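Local coordinates for SusD superfamily protein (Bacteroides vulgatus, PDB 3MYV), which probably binds saccharides at the outer membrane of this bacterium, as its SusD-family relatives do, at residues A19-Y24 against N184-K189; S30-A35 against G73-R78; A227-E232 against G245-F250; W238-K243 against L325-V330; F250-S255 against N329-L334. All coordinates share one frame; numbering follows the deposited sequence.

Contact 1 of 5, residues A19-Y24 against N184-K189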
# COMPACT_ATOMS: atom_id res chain seq x y z
N ALA A 19 19.21 -11.45 8.62
CA ALA A 19 18.12 -12.20 8.00
C ALA A 19 16.91 -11.27 7.80
O ALA A 19 16.27 -11.27 6.74
CB ALA A 19 17.73 -13.43 8.86
N VAL A 20 16.59 -10.48 8.83
CA VAL A 20 15.41 -9.59 8.77
C VAL A 20 15.62 -8.55 7.68
O VAL A 20 14.73 -8.34 6.86
CB VAL A 20 15.07 -8.95 10.16
CG1 VAL A 20 13.98 -7.87 10.01
CG2 VAL A 20 14.63 -10.05 11.14
N ASN A 21 16.83 -7.99 7.62
CA ASN A 21 17.21 -7.08 6.54
C ASN A 21 16.93 -7.67 5.14
O ASN A 21 16.40 -6.98 4.25
CB ASN A 21 18.68 -6.70 6.70
CG ASN A 21 19.00 -5.35 6.15
OD1 ASN A 21 18.63 -4.34 6.74
ND2 ASN A 21 19.67 -5.32 5.00
N GLY A 22 17.26 -8.94 4.95
CA GLY A 22 17.03 -9.67 3.69
C GLY A 22 15.56 -9.75 3.28
O GLY A 22 15.22 -9.82 2.09
N LEU A 23 14.67 -9.78 4.26
CA LEU A 23 13.23 -9.73 3.98
C LEU A 23 12.88 -8.43 3.24
O LEU A 23 12.13 -8.44 2.27
CB LEU A 23 12.40 -9.86 5.25
CG LEU A 23 12.60 -11.07 6.17
CD1 LEU A 23 11.73 -10.87 7.43
CD2 LEU A 23 12.30 -12.41 5.46
N TYR A 24 13.46 -7.31 3.67
CA TYR A 24 13.20 -6.04 3.00
C TYR A 24 13.88 -5.96 1.63
O TYR A 24 13.30 -5.41 0.69
CB TYR A 24 13.61 -4.87 3.85
CG TYR A 24 12.83 -4.74 5.13
CD1 TYR A 24 13.22 -5.41 6.28
CD2 TYR A 24 11.70 -3.92 5.20
CE1 TYR A 24 12.53 -5.25 7.48
CE2 TYR A 24 11.00 -3.75 6.37
CZ TYR A 24 11.41 -4.43 7.52
OH TYR A 24 10.75 -4.24 8.70
N ASN A 184 15.87 3.46 9.10
CA ASN A 184 15.35 3.93 7.82
C ASN A 184 15.42 2.81 6.80
O ASN A 184 16.47 2.21 6.62
CB ASN A 184 16.16 5.14 7.30
CG ASN A 184 15.92 6.41 8.08
OD1 ASN A 184 14.87 6.61 8.71
ND2 ASN A 184 16.88 7.31 8.00
N GLY A 185 14.29 2.52 6.15
CA GLY A 185 14.22 1.43 5.18
C GLY A 185 13.49 0.21 5.76
O GLY A 185 13.18 -0.75 5.04
N ARG A 186 13.22 0.25 7.06
CA ARG A 186 12.49 -0.82 7.73
C ARG A 186 11.36 -0.29 8.62
O ARG A 186 11.28 0.91 8.90
CB ARG A 186 13.47 -1.69 8.52
CG ARG A 186 14.52 -2.39 7.63
CD ARG A 186 15.73 -2.99 8.39
NE ARG A 186 15.40 -3.92 9.47
CZ ARG A 186 16.31 -4.64 10.14
NH1 ARG A 186 17.59 -4.61 9.81
NH2 ARG A 186 15.94 -5.42 11.15
N MSE A 187 10.49 -1.19 9.06
CA MSE A 187 9.40 -0.85 9.96
C MSE A 187 9.91 -0.82 11.40
O MSE A 187 10.67 -1.70 11.82
CB MSE A 187 8.26 -1.88 9.84
CG MSE A 187 7.48 -1.74 8.54
SE MSE A 187 5.90 -2.79 8.44
CE MSE A 187 6.70 -4.43 7.86
N ASN A 188 9.45 0.18 12.15
CA ASN A 188 9.59 0.23 13.60
C ASN A 188 8.19 0.19 14.23
O ASN A 188 7.21 -0.02 13.53
CB ASN A 188 10.36 1.48 14.05
CG ASN A 188 9.60 2.78 13.77
OD1 ASN A 188 8.59 2.77 13.09
ND2 ASN A 188 10.10 3.89 14.30
N LYS A 189 8.11 0.38 15.53
CA LYS A 189 6.82 0.27 16.24
C LYS A 189 5.78 1.24 15.68
O LYS A 189 4.61 0.89 15.53
CB LYS A 189 7.02 0.50 17.74
CG LYS A 189 5.80 0.18 18.60
CD LYS A 189 6.16 0.36 20.09
CE LYS A 189 4.94 0.22 20.95
NZ LYS A 189 5.31 0.01 22.34
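Arg186 lays its aliphatic chain across the ring of Tyr24, with CG above the middle of the face. The CH-pi distance from Arg186 CG to the Tyr24 ring centroid is 3.5 Å, only 13° off the ring normal. Beyond CG the arginine bends (chi3 55°), which carries its guanidinium back toward helix 13-27. There NH1 of Arg186 donates to Asn21 OD1 at 3.3 Å, meeting a lone pair in the amide plane although the bond is bent at the hydrogen. Val20 CG1 packs closely against NH2 of the same arginine, at 3.3 Å. The phenol of Tyr24 reaches past the arginine backbone, and its OH accepts a nearly straight bond of 3.1 Å from Met187 N (selenomethionine here). Gly185, with positive phi, turns the loop into this position, its O coming 3.5 Å from Tyr24 CD2.

Helix 103-128 supplies the second shell: Glu112 OE2 forms a salt bridge with Arg186 NE and a hydrogen bond with Tyr24 OH. Asp17, one turn before Asn21, forms a salt bridge with Arg186 NH1. Buried between two carboxylates, the guanidinium very probably stays charged and joins two helices of this TPR-related region to the loop before helix 189-202.

Contact 2 of 5, residues S30-A35 against G73-R78. With EDO (1,2-ethanediol), chain I.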
# COMPACT_ATOMS: atom_id res chain seq x y z
N SER A 30 10.97 -5.05 -7.91
CA SER A 30 9.96 -4.36 -8.73
C SER A 30 8.67 -5.17 -8.84
O SER A 30 7.60 -4.60 -9.03
CB SER A 30 10.50 -4.07 -10.13
OG SER A 30 10.85 -5.29 -10.76
N GLY A 31 8.75 -6.49 -8.65
CA GLY A 31 7.59 -7.35 -8.61
C GLY A 31 6.67 -7.21 -7.40
O GLY A 31 5.54 -7.74 -7.41
N TYR A 32 7.15 -6.53 -6.36
CA TYR A 32 6.34 -6.29 -5.14
C TYR A 32 6.36 -4.78 -4.79
O TYR A 32 5.72 -4.01 -5.50
CB TYR A 32 6.80 -7.24 -4.01
CG TYR A 32 5.92 -7.29 -2.75
CD1 TYR A 32 4.59 -6.85 -2.76
CD2 TYR A 32 6.43 -7.83 -1.56
CE1 TYR A 32 3.79 -6.90 -1.59
CE2 TYR A 32 5.64 -7.90 -0.40
CZ TYR A 32 4.33 -7.42 -0.42
OH TYR A 32 3.55 -7.50 0.71
N TYR A 33 7.10 -4.35 -3.77
CA TYR A 33 7.07 -2.93 -3.38
C TYR A 33 8.04 -2.01 -4.14
O TYR A 33 8.10 -0.80 -3.88
CB TYR A 33 7.21 -2.81 -1.86
CG TYR A 33 5.88 -2.92 -1.14
CD1 TYR A 33 4.90 -1.94 -1.29
CD2 TYR A 33 5.59 -4.02 -0.34
CE1 TYR A 33 3.69 -2.02 -0.66
CE2 TYR A 33 4.35 -4.11 0.30
CZ TYR A 33 3.41 -3.10 0.13
OH TYR A 33 2.18 -3.17 0.74
N GLY A 34 8.80 -2.56 -5.08
CA GLY A 34 9.57 -1.72 -5.99
C GLY A 34 8.73 -1.04 -7.07
O GLY A 34 9.17 -0.03 -7.64
N ALA A 35 7.56 -1.60 -7.36
CA ALA A 35 6.67 -1.07 -8.40
C ALA A 35 5.28 -1.71 -8.43
O ALA A 35 4.27 -1.01 -8.43
CB ALA A 35 7.34 -1.23 -9.79
N GLY A 73 3.19 -8.37 -11.92
CA GLY A 73 4.50 -8.40 -11.28
C GLY A 73 4.75 -9.76 -10.64
O GLY A 73 4.62 -10.79 -11.29
N SER A 74 5.11 -9.75 -9.35
CA SER A 74 5.28 -10.98 -8.53
C SER A 74 4.39 -10.98 -7.28
O SER A 74 4.78 -11.45 -6.19
CB SER A 74 6.74 -11.07 -8.11
OG SER A 74 7.55 -11.21 -9.26
N LEU A 75 3.18 -10.46 -7.45
CA LEU A 75 2.30 -10.19 -6.30
C LEU A 75 1.80 -11.48 -5.64
O LEU A 75 1.31 -11.44 -4.52
CB LEU A 75 1.14 -9.27 -6.70
CG LEU A 75 1.53 -7.80 -6.98
CD1 LEU A 75 0.28 -6.88 -7.33
CD2 LEU A 75 2.31 -7.24 -5.79
N TRP A 76 1.98 -12.63 -6.30
CA TRP A 76 1.80 -13.91 -5.60
C TRP A 76 3.12 -14.41 -5.07
O TRP A 76 3.27 -14.62 -3.87
CB TRP A 76 1.22 -14.98 -6.54
CG TRP A 76 1.12 -16.39 -5.96
CD1 TRP A 76 2.10 -17.35 -5.95
CD2 TRP A 76 -0.04 -17.02 -5.39
NE1 TRP A 76 1.63 -18.51 -5.39
CE2 TRP A 76 0.32 -18.35 -5.05
CE3 TRP A 76 -1.34 -16.59 -5.12
CZ2 TRP A 76 -0.59 -19.26 -4.47
CZ3 TRP A 76 -2.25 -17.50 -4.55
CH2 TRP A 76 -1.87 -18.81 -4.22
N GLY A 77 4.05 -14.68 -5.99
CA GLY A 77 5.31 -15.32 -5.62
C GLY A 77 6.17 -14.63 -4.58
O GLY A 77 6.75 -15.28 -3.70
N ARG A 78 6.32 -13.32 -4.70
CA ARG A 78 7.27 -12.63 -3.84
C ARG A 78 6.77 -12.53 -2.38
O ARG A 78 7.52 -12.87 -1.47
CB ARG A 78 7.68 -11.26 -4.43
CG ARG A 78 8.73 -10.51 -3.61
CD ARG A 78 9.93 -11.33 -3.28
NE ARG A 78 10.52 -11.83 -4.50
CZ ARG A 78 11.41 -11.18 -5.26
NH1 ARG A 78 11.93 -10.01 -4.91
NH2 ARG A 78 11.84 -11.76 -6.36
C1 EDO I . 0.78 0.44 -0.62
O1 EDO I . -0.60 0.62 -0.87
C2 EDO I . 1.07 0.45 0.89
O2 EDO I . 0.83 -0.86 1.50
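Gly31 presents its carbonyl to Ser74: Ser74 N donates to Gly31 O at 2.8 Å. Having no side chain, Gly31 lets the serine come close, and Ser74 OG lies 3.9 Å from Gly31 CA. The same carbonyl oxygen is brushed by the leucine, Gly31 O to Leu75 CD2 being 3.6 Å.

Tyr32 holds CG opposite its backbone N (chi1 -170°), which brings the ring alongside the second segment. Two aliphatic groups approach it obliquely from one side. Leu75 CD2 is 3.8 Å from Tyr32 CD1, the two side chains crossing at about a right angle. Arg78 CG sits nearer the base of the tyrosine, 3.8 Å from Tyr32 CB and close to CD2, while Arg78 NH1 bonds to Leu26 O near the end of helix 13-27.

The segment is a helix-to-helix connection in the helical N-terminal part of the SusD fold: a type I turn from Tyr32 to Ala35 leads to Ala35 as N-cap of helix 36-43, and residues 73-78 run into helix 77-94. Within the turn Tyr33 places CD2 over the opposite face of the Tyr32 ring, 3.5 Å above its centre. Both phenols reach one acceptor, Asp123 OD2 of helix 103-128. Tyr33 OH also accepts from O2 of an ethanediol at 2.8 Å, a molecule probably from the crystallisation liquor that Arg126 and Arg198 hold as well.

Contact 3 of 5, residues A227-E232 against G245-F250; sequences ALYPHE and GSESFF. With EDO (1,2-ethanediol), chain H.
Glu247 packs against Tyr229 from within a type I turn, Gly245 to Ser248, which leads into strand 248-252 of the small antiparallel sheet. Starting at its root, Glu247 CB lies 3.5 Å from Tyr229 CE2. The next carbon, CG, rests over the ring toward its rim, a CH-pi contact of 3.6 Å from Glu247 CG to the Tyr229 centroid. CD follows the same face, 3.4 Å from Tyr229 CD2, and the carboxylate is turned only 16° from the ring plane. At the tip, OE2 uses its anti lone pair to accept a bond from Tyr229 N at 3.0 Å and forms a salt bridge with Arg366; OE1 goes to Arg333 and Ser335. A glutamate suits this place, since its methylene CG can lie on the ring while the two arginines would offset its charge.

Leu228 CD2 lies beside the carboxylate, and Leu228 packs on Tyr338 and Ile363. In return, the Tyr229 hydroxyl accepts from Glu247 N. Ser246 bonds to the start of the other segment: its OG (chi1 68°) donates to Ala227 O at 2.6 Å, while Ala227 N donates to Ser246 O. Tyr229 OH makes one more bond, 2.6 Å to O1 of an ethanediol lying at the ring edge.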
# COMPACT_ATOMS: atom_id res chain seq x y z
N ALA A 227 6.04 14.22 11.88
CA ALA A 227 5.25 15.44 11.71
C ALA A 227 4.85 15.59 10.25
O ALA A 227 5.58 15.16 9.33
CB ALA A 227 6.08 16.67 12.16
N LEU A 228 3.71 16.25 10.05
CA LEU A 228 3.19 16.52 8.72
C LEU A 228 4.06 17.54 8.00
O LEU A 228 4.48 18.52 8.59
CB LEU A 228 1.77 17.05 8.79
CG LEU A 228 0.70 16.09 9.25
CD1 LEU A 228 -0.63 16.84 9.37
CD2 LEU A 228 0.60 14.89 8.29
N TYR A 229 4.30 17.33 6.71
CA TYR A 229 4.96 18.35 5.87
C TYR A 229 4.08 19.58 5.75
O TYR A 229 2.93 19.47 5.35
CB TYR A 229 5.24 17.84 4.44
CG TYR A 229 5.96 16.52 4.45
CD1 TYR A 229 7.18 16.40 5.11
CD2 TYR A 229 5.43 15.39 3.85
CE1 TYR A 229 7.82 15.20 5.19
CE2 TYR A 229 6.09 14.17 3.90
CZ TYR A 229 7.30 14.09 4.58
OH TYR A 229 7.97 12.89 4.72
N PRO A 230 4.63 20.78 6.04
CA PRO A 230 3.89 22.03 5.82
C PRO A 230 3.62 22.25 4.34
O PRO A 230 4.36 21.73 3.48
CB PRO A 230 4.83 23.12 6.32
CG PRO A 230 5.90 22.45 7.04
CD PRO A 230 5.93 21.00 6.69
N HIS A 231 2.57 23.03 4.08
CA HIS A 231 2.14 23.41 2.74
C HIS A 231 3.35 23.80 1.85
O HIS A 231 3.52 23.29 0.74
CB HIS A 231 1.16 24.57 2.86
CG HIS A 231 0.65 25.08 1.55
ND1 HIS A 231 -0.43 24.52 0.90
CD2 HIS A 231 1.07 26.11 0.77
CE1 HIS A 231 -0.66 25.19 -0.22
NE2 HIS A 231 0.24 26.15 -0.32
N GLU A 232 4.17 24.70 2.37
CA GLU A 232 5.29 25.30 1.60
C GLU A 232 6.44 24.35 1.36
O GLU A 232 7.30 24.63 0.54
CB GLU A 232 5.88 26.55 2.28
CG GLU A 232 4.98 27.29 3.20
CD GLU A 232 4.84 26.59 4.56
OE1 GLU A 232 5.84 26.48 5.34
OE2 GLU A 232 3.71 26.17 4.83
N GLY A 245 11.62 11.31 5.16
CA GLY A 245 11.12 12.54 5.74
C GLY A 245 10.26 12.35 6.98
O GLY A 245 9.94 11.22 7.37
N SER A 246 9.86 13.47 7.58
CA SER A 246 9.15 13.44 8.87
C SER A 246 7.81 12.72 8.88
O SER A 246 7.32 12.38 9.96
CB SER A 246 8.95 14.86 9.43
OG SER A 246 8.04 15.62 8.64
N GLU A 247 7.19 12.50 7.72
CA GLU A 247 5.93 11.73 7.70
C GLU A 247 6.17 10.21 7.56
O GLU A 247 5.27 9.40 7.84
CB GLU A 247 5.04 12.17 6.56
CG GLU A 247 4.41 13.53 6.73
CD GLU A 247 3.18 13.75 5.88
OE1 GLU A 247 2.52 12.76 5.50
OE2 GLU A 247 2.88 14.92 5.62
N SER A 248 7.36 9.84 7.12
CA SER A 248 7.60 8.48 6.68
C SER A 248 7.87 7.54 7.84
O SER A 248 8.93 7.63 8.49
CB SER A 248 8.80 8.44 5.72
OG SER A 248 9.01 7.11 5.27
N PHE A 249 6.94 6.63 8.09
CA PHE A 249 7.15 5.54 9.07
C PHE A 249 7.96 4.41 8.40
O PHE A 249 8.86 3.79 9.00
CB PHE A 249 5.85 4.91 9.57
CG PHE A 249 4.87 5.86 10.21
CD1 PHE A 249 5.19 6.53 11.38
CD2 PHE A 249 3.59 6.04 9.66
CE1 PHE A 249 4.28 7.40 12.00
CE2 PHE A 249 2.66 6.89 10.29
CZ PHE A 249 3.01 7.58 11.45
N PHE A 250 7.59 4.11 7.15
CA PHE A 250 8.22 3.02 6.40
C PHE A 250 8.28 3.40 4.94
O PHE A 250 7.23 3.66 4.33
CB PHE A 250 7.39 1.73 6.58
CG PHE A 250 7.90 0.54 5.79
CD1 PHE A 250 9.27 0.34 5.57
CD2 PHE A 250 7.02 -0.37 5.28
CE1 PHE A 250 9.73 -0.75 4.84
CE2 PHE A 250 7.47 -1.47 4.56
CZ PHE A 250 8.84 -1.63 4.33
C1 EDO H . 6.64 11.11 1.98
O1 EDO H . 7.37 10.83 3.18
C2 EDO H . 7.38 12.11 1.10
O2 EDO H . 8.60 11.53 0.66

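Contact 4 of 5, residues W238-K243 against L325-V330. With NA (sodium ion), chain C; EDO (1,2-ethanediol), chain E.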
# COMPACT_ATOMS: atom_id res chain seq x y z
N TRP A 238 8.96 15.31 -1.45
CA TRP A 238 8.93 14.16 -2.37
C TRP A 238 10.20 13.97 -3.17
O TRP A 238 10.25 13.10 -4.05
CB TRP A 238 7.71 14.26 -3.32
CG TRP A 238 6.45 14.09 -2.57
CD1 TRP A 238 5.61 15.07 -2.13
CD2 TRP A 238 5.92 12.86 -2.08
NE1 TRP A 238 4.57 14.51 -1.42
CE2 TRP A 238 4.74 13.16 -1.38
CE3 TRP A 238 6.31 11.51 -2.19
CZ2 TRP A 238 3.96 12.18 -0.77
CZ3 TRP A 238 5.54 10.55 -1.59
CH2 TRP A 238 4.38 10.88 -0.90
N SER A 239 11.24 14.73 -2.83
CA SER A 239 12.51 14.66 -3.51
C SER A 239 13.40 13.52 -3.01
O SER A 239 13.43 13.21 -1.81
CB SER A 239 13.28 15.98 -3.31
OG SER A 239 14.57 15.91 -3.91
N VAL A 240 14.21 13.00 -3.92
CA VAL A 240 15.30 12.10 -3.58
C VAL A 240 16.30 12.73 -2.62
O VAL A 240 17.09 12.03 -2.01
CB VAL A 240 16.08 11.61 -4.84
CG1 VAL A 240 15.16 10.84 -5.77
CG2 VAL A 240 16.76 12.79 -5.58
N GLU A 241 16.29 14.05 -2.52
CA GLU A 241 17.15 14.75 -1.58
C GLU A 241 16.52 14.85 -0.20
O GLU A 241 17.11 15.43 0.69
CB GLU A 241 17.49 16.16 -2.11
CG GLU A 241 18.12 16.13 -3.50
CD GLU A 241 18.66 17.48 -3.95
OE1 GLU A 241 17.88 18.45 -4.02
OE2 GLU A 241 19.86 17.55 -4.27
N ALA A 242 15.32 14.30 0.00
CA ALA A 242 14.65 14.39 1.29
C ALA A 242 14.11 13.03 1.73
O ALA A 242 13.00 12.94 2.23
CB ALA A 242 13.53 15.43 1.21
N LYS A 243 14.93 11.98 1.59
CA LYS A 243 14.47 10.63 1.90
C LYS A 243 14.21 10.47 3.40
O LYS A 243 14.78 11.18 4.23
CB LYS A 243 15.47 9.57 1.41
CG LYS A 243 15.59 9.53 -0.11
CD LYS A 243 16.60 8.50 -0.58
CE LYS A 243 16.37 8.06 -2.05
NZ LYS A 243 17.15 6.80 -2.45
N LEU A 325 16.48 6.94 -11.01
CA LEU A 325 16.66 5.49 -10.78
C LEU A 325 16.57 5.11 -9.29
O LEU A 325 16.49 3.92 -8.95
CB LEU A 325 18.03 5.05 -11.33
CG LEU A 325 18.25 5.24 -12.84
CD1 LEU A 325 19.70 5.04 -13.25
CD2 LEU A 325 17.37 4.31 -13.65
N GLU A 326 16.59 6.11 -8.41
CA GLU A 326 16.89 5.87 -6.99
C GLU A 326 15.77 6.28 -6.04
O GLU A 326 15.99 6.36 -4.84
CB GLU A 326 18.16 6.63 -6.61
CG GLU A 326 18.00 8.13 -6.36
CD GLU A 326 18.18 9.03 -7.60
OE1 GLU A 326 17.79 8.63 -8.72
OE2 GLU A 326 18.71 10.16 -7.43
N CYS A 327 14.56 6.54 -6.56
CA CYS A 327 13.46 6.95 -5.67
C CYS A 327 13.02 5.84 -4.75
O CYS A 327 12.84 4.71 -5.19
CB CYS A 327 12.25 7.41 -6.47
SG CYS A 327 12.53 8.95 -7.38
N ASN A 328 12.82 6.19 -3.48
CA ASN A 328 12.23 5.34 -2.47
C ASN A 328 10.70 5.35 -2.60
O ASN A 328 10.11 6.37 -2.95
CB ASN A 328 12.62 5.85 -1.07
CG ASN A 328 14.09 5.65 -0.74
OD1 ASN A 328 14.90 5.29 -1.61
ND2 ASN A 328 14.45 5.89 0.54
N ASN A 329 10.04 4.23 -2.34
CA ASN A 329 8.59 4.17 -2.40
C ASN A 329 8.06 4.14 -0.98
O ASN A 329 8.40 3.26 -0.17
CB ASN A 329 8.13 2.93 -3.15
CG ASN A 329 8.61 2.89 -4.59
OD1 ASN A 329 8.80 3.93 -5.24
ND2 ASN A 329 8.81 1.68 -5.10
N VAL A 330 7.28 5.16 -0.65
CA VAL A 330 6.61 5.25 0.64
C VAL A 330 5.58 4.16 0.77
O VAL A 330 4.78 3.96 -0.15
CB VAL A 330 5.84 6.57 0.78
CG1 VAL A 330 4.95 6.54 2.04
CG2 VAL A 330 6.79 7.71 0.83
NA NA C . 17.72 1.98 -8.00
C1 EDO E . 4.88 5.32 -3.67
O1 EDO E . 4.07 5.21 -2.47
C2 EDO E . 5.42 6.73 -3.80
O2 EDO E . 6.48 6.95 -2.86
O HOH W 1 17.41 5.08 0.48
O HOH W 2 19.22 1.89 -9.93
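The loop that supplies Leu325 to the sodium site is met by Val240 and Lys243. The ion is bound by Leu325 O at 2.5 Å, by water 2, and by Asn254, Ser255, Asp258 and Pro260. Lys243 reaches the residues just after this ligand with a fully extended chain, long enough for its ammonium to donate to two oxygens of the segment. Lys243 NZ donates to Glu326 O at 2.7 Å, nearly along the C=O axis, and to Asn328 OD1 at 2.8 Å from 46° above the amide plane; Asn254 O also lies close by. That amide is itself fixed: OD1 also accepts from Asn254 N, and ND2 donates to Glu251 and to water 1. The carboxylate of Glu326 is not in contact with the ammonium, its OE2 being 6.2 Å from Lys243 NZ.

Val240 has CG1 opposite its carbonyl carbon (chi1 -62°), and that methyl makes an apolar contact with Cys327 SG at 3.6 Å, while CG2 lies 3.8 Å from Glu326 OE2. Farther along, in one of the two conformers of Val330, the indole rim adds a light touch, Trp238 CZ3 to Val330 CG2 at 3.9 Å. Residues 238-243 contain an ST turn at Ser239, whose OG accepts from Glu241 N.

Residues 238-243 lie between helix 206-223 and strand 248-252 in sequence, against the lead-in to strand 329-333, with helix 265-268 touching Leu325 and Asn329.

Contact 5 of 5, residues F250-S255 against N329-L334; sequences FEIANS and NVVLRL. With NA (sodium ion), chain C; EDO (1,2-ethanediol), chain E.
A classic beta bulge interrupts a buried two-stranded antiparallel sheet: Val331 and Leu332 together face Phe250. The carbonyl of Phe250 serves both, accepting from Val331 N at 2.9 Å and from Leu332 N at 3.1 Å. Phe250 N donates to Leu332 O. Beyond the bulge Glu251 and Val330 form a non-hydrogen-bonded pair, and Ile252 N donates to Asn329 O at 2.8 Å. The buried carboxylate of Glu251 is bonded at OE1 by Ser248 OG and at OE2 by Asn328 ND2.

The extra residue puts a branched side chain beside the aromatic one. With CG opposite its backbone N (chi1 177°), Phe250 runs alongside Val331, CD2 lying 3.5 Å from Val331 CB. Leu332 CD1 comes at the ring edge, and Val331 CG2 turns to Ile252 CG1 at 4.0 Å. Ala191 of helix 189-202 touches both Phe250 and Leu332.

Past the strand, Asn254 OD1 and Ser255 O each bind sodium at 2.4 Å. At the bulge, one carbonyl satisfies two adjacent backbone N-H groups among the side chains of Phe250, Val331 and Leu332.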
# COMPACT_ATOMS: atom_id res chain seq x y z
N PHE A 250 7.59 4.11 7.15
CA PHE A 250 8.22 3.02 6.40
C PHE A 250 8.28 3.40 4.94
O PHE A 250 7.23 3.66 4.33
CB PHE A 250 7.39 1.73 6.58
CG PHE A 250 7.90 0.54 5.79
CD1 PHE A 250 9.27 0.34 5.57
CD2 PHE A 250 7.02 -0.37 5.28
CE1 PHE A 250 9.73 -0.75 4.84
CE2 PHE A 250 7.47 -1.47 4.56
CZ PHE A 250 8.84 -1.63 4.33
N GLU A 251 9.48 3.43 4.36
CA GLU A 251 9.61 3.52 2.91
C GLU A 251 10.67 2.53 2.46
O GLU A 251 11.59 2.23 3.21
CB GLU A 251 9.93 4.93 2.43
CG GLU A 251 11.28 5.48 2.87
CD GLU A 251 11.41 6.97 2.64
OE1 GLU A 251 10.60 7.73 3.20
OE2 GLU A 251 12.36 7.39 1.92
N ILE A 252 10.56 2.07 1.21
CA ILE A 252 11.55 1.14 0.61
C ILE A 252 12.82 1.92 0.24
O ILE A 252 12.77 2.93 -0.49
CB ILE A 252 10.96 0.44 -0.66
CG1 ILE A 252 9.65 -0.29 -0.35
CG2 ILE A 252 11.99 -0.51 -1.31
CD1 ILE A 252 9.79 -1.45 0.70
N ALA A 253 13.96 1.46 0.72
CA ALA A 253 15.22 2.15 0.45
C ALA A 253 15.74 1.71 -0.92
O ALA A 253 15.95 0.52 -1.18
CB ALA A 253 16.27 1.86 1.54
N ASN A 254 15.96 2.68 -1.78
CA ASN A 254 16.46 2.45 -3.13
C ASN A 254 17.72 3.30 -3.28
O ASN A 254 17.96 4.21 -2.50
CB ASN A 254 15.38 2.88 -4.13
CG ASN A 254 15.66 2.46 -5.58
OD1 ASN A 254 16.67 1.83 -5.90
ND2 ASN A 254 14.74 2.84 -6.47
N SER A 255 18.57 2.95 -4.23
CA SER A 255 19.73 3.79 -4.52
C SER A 255 20.03 3.73 -6.00
O SER A 255 19.50 2.86 -6.70
CB SER A 255 20.94 3.32 -3.72
OG SER A 255 21.59 2.27 -4.40
N ASN A 329 10.04 4.23 -2.34
CA ASN A 329 8.59 4.17 -2.40
C ASN A 329 8.06 4.14 -0.98
O ASN A 329 8.40 3.26 -0.17
CB ASN A 329 8.13 2.93 -3.15
CG ASN A 329 8.61 2.89 -4.59
OD1 ASN A 329 8.80 3.93 -5.24
ND2 ASN A 329 8.81 1.68 -5.10
N VAL A 330 7.28 5.16 -0.65
CA VAL A 330 6.61 5.25 0.64
C VAL A 330 5.58 4.16 0.77
O VAL A 330 4.78 3.96 -0.15
CB VAL A 330 5.84 6.57 0.78
CG1 VAL A 330 4.95 6.54 2.04
CG2 VAL A 330 6.79 7.71 0.83
N VAL A 331 5.55 3.48 1.92
CA VAL A 331 4.58 2.43 2.22
C VAL A 331 3.61 2.86 3.34
O VAL A 331 2.42 2.61 3.25
CB VAL A 331 5.33 1.13 2.59
CG1 VAL A 331 4.35 -0.02 2.96
CG2 VAL A 331 6.25 0.65 1.43
N LEU A 332 4.14 3.49 4.39
CA LEU A 332 3.35 3.99 5.51
C LEU A 332 3.85 5.37 5.90
O LEU A 332 5.01 5.53 6.32
CB LEU A 332 3.47 3.02 6.69
CG LEU A 332 2.96 1.60 6.51
CD1 LEU A 332 3.70 0.63 7.49
CD2 LEU A 332 1.44 1.56 6.72
N ARG A 333 2.98 6.37 5.77
CA ARG A 333 3.30 7.72 6.20
C ARG A 333 2.19 8.35 7.02
O ARG A 333 1.03 7.92 6.99
CB ARG A 333 3.70 8.62 5.04
CG ARG A 333 2.59 9.00 4.06
CD ARG A 333 3.14 9.92 2.98
NE ARG A 333 2.13 10.19 1.94
CZ ARG A 333 1.49 11.34 1.79
NH1 ARG A 333 1.71 12.37 2.62
NH2 ARG A 333 0.61 11.48 0.80
N LEU A 334 2.56 9.37 7.76
CA LEU A 334 1.65 10.03 8.72
C LEU A 334 0.31 10.54 8.15
O LEU A 334 -0.71 10.40 8.79
CB LEU A 334 2.40 11.17 9.45
CG LEU A 334 1.72 11.88 10.63
CD1 LEU A 334 1.29 10.85 11.72
CD2 LEU A 334 2.62 12.98 11.24
NA NA C . 17.72 1.98 -8.00
C1 EDO E . 4.88 5.32 -3.67
O1 EDO E . 4.07 5.21 -2.47
C2 EDO E . 5.42 6.73 -3.80
O2 EDO E . 6.48 6.95 -2.86
O HOH W 2 19.22 1.89 -9.93

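Overall arrangement
Contacts 1 and 2 come first along the chain, contact 2 lying between the two segments of contact 1 with centres about 17 Å apart; both belong to the helical N-terminal part. Contacts 3, 4 and 5 follow and converge on the sheet of strands 248-252 and 329-333. Contacts 3 and 5 share Phe250, and contacts 4 and 5, with centres about 8 Å apart, share Asn329 and Val330 and both supply sodium ligands. Contact 5 is the hub: Phe250 packs on Tyr24 and Met187 of contact 1, and Asn329 reaches Tyr33 of contact 2. The small sheet thus touches both the N-terminal helical region and the later loops, with the sodium site beside it.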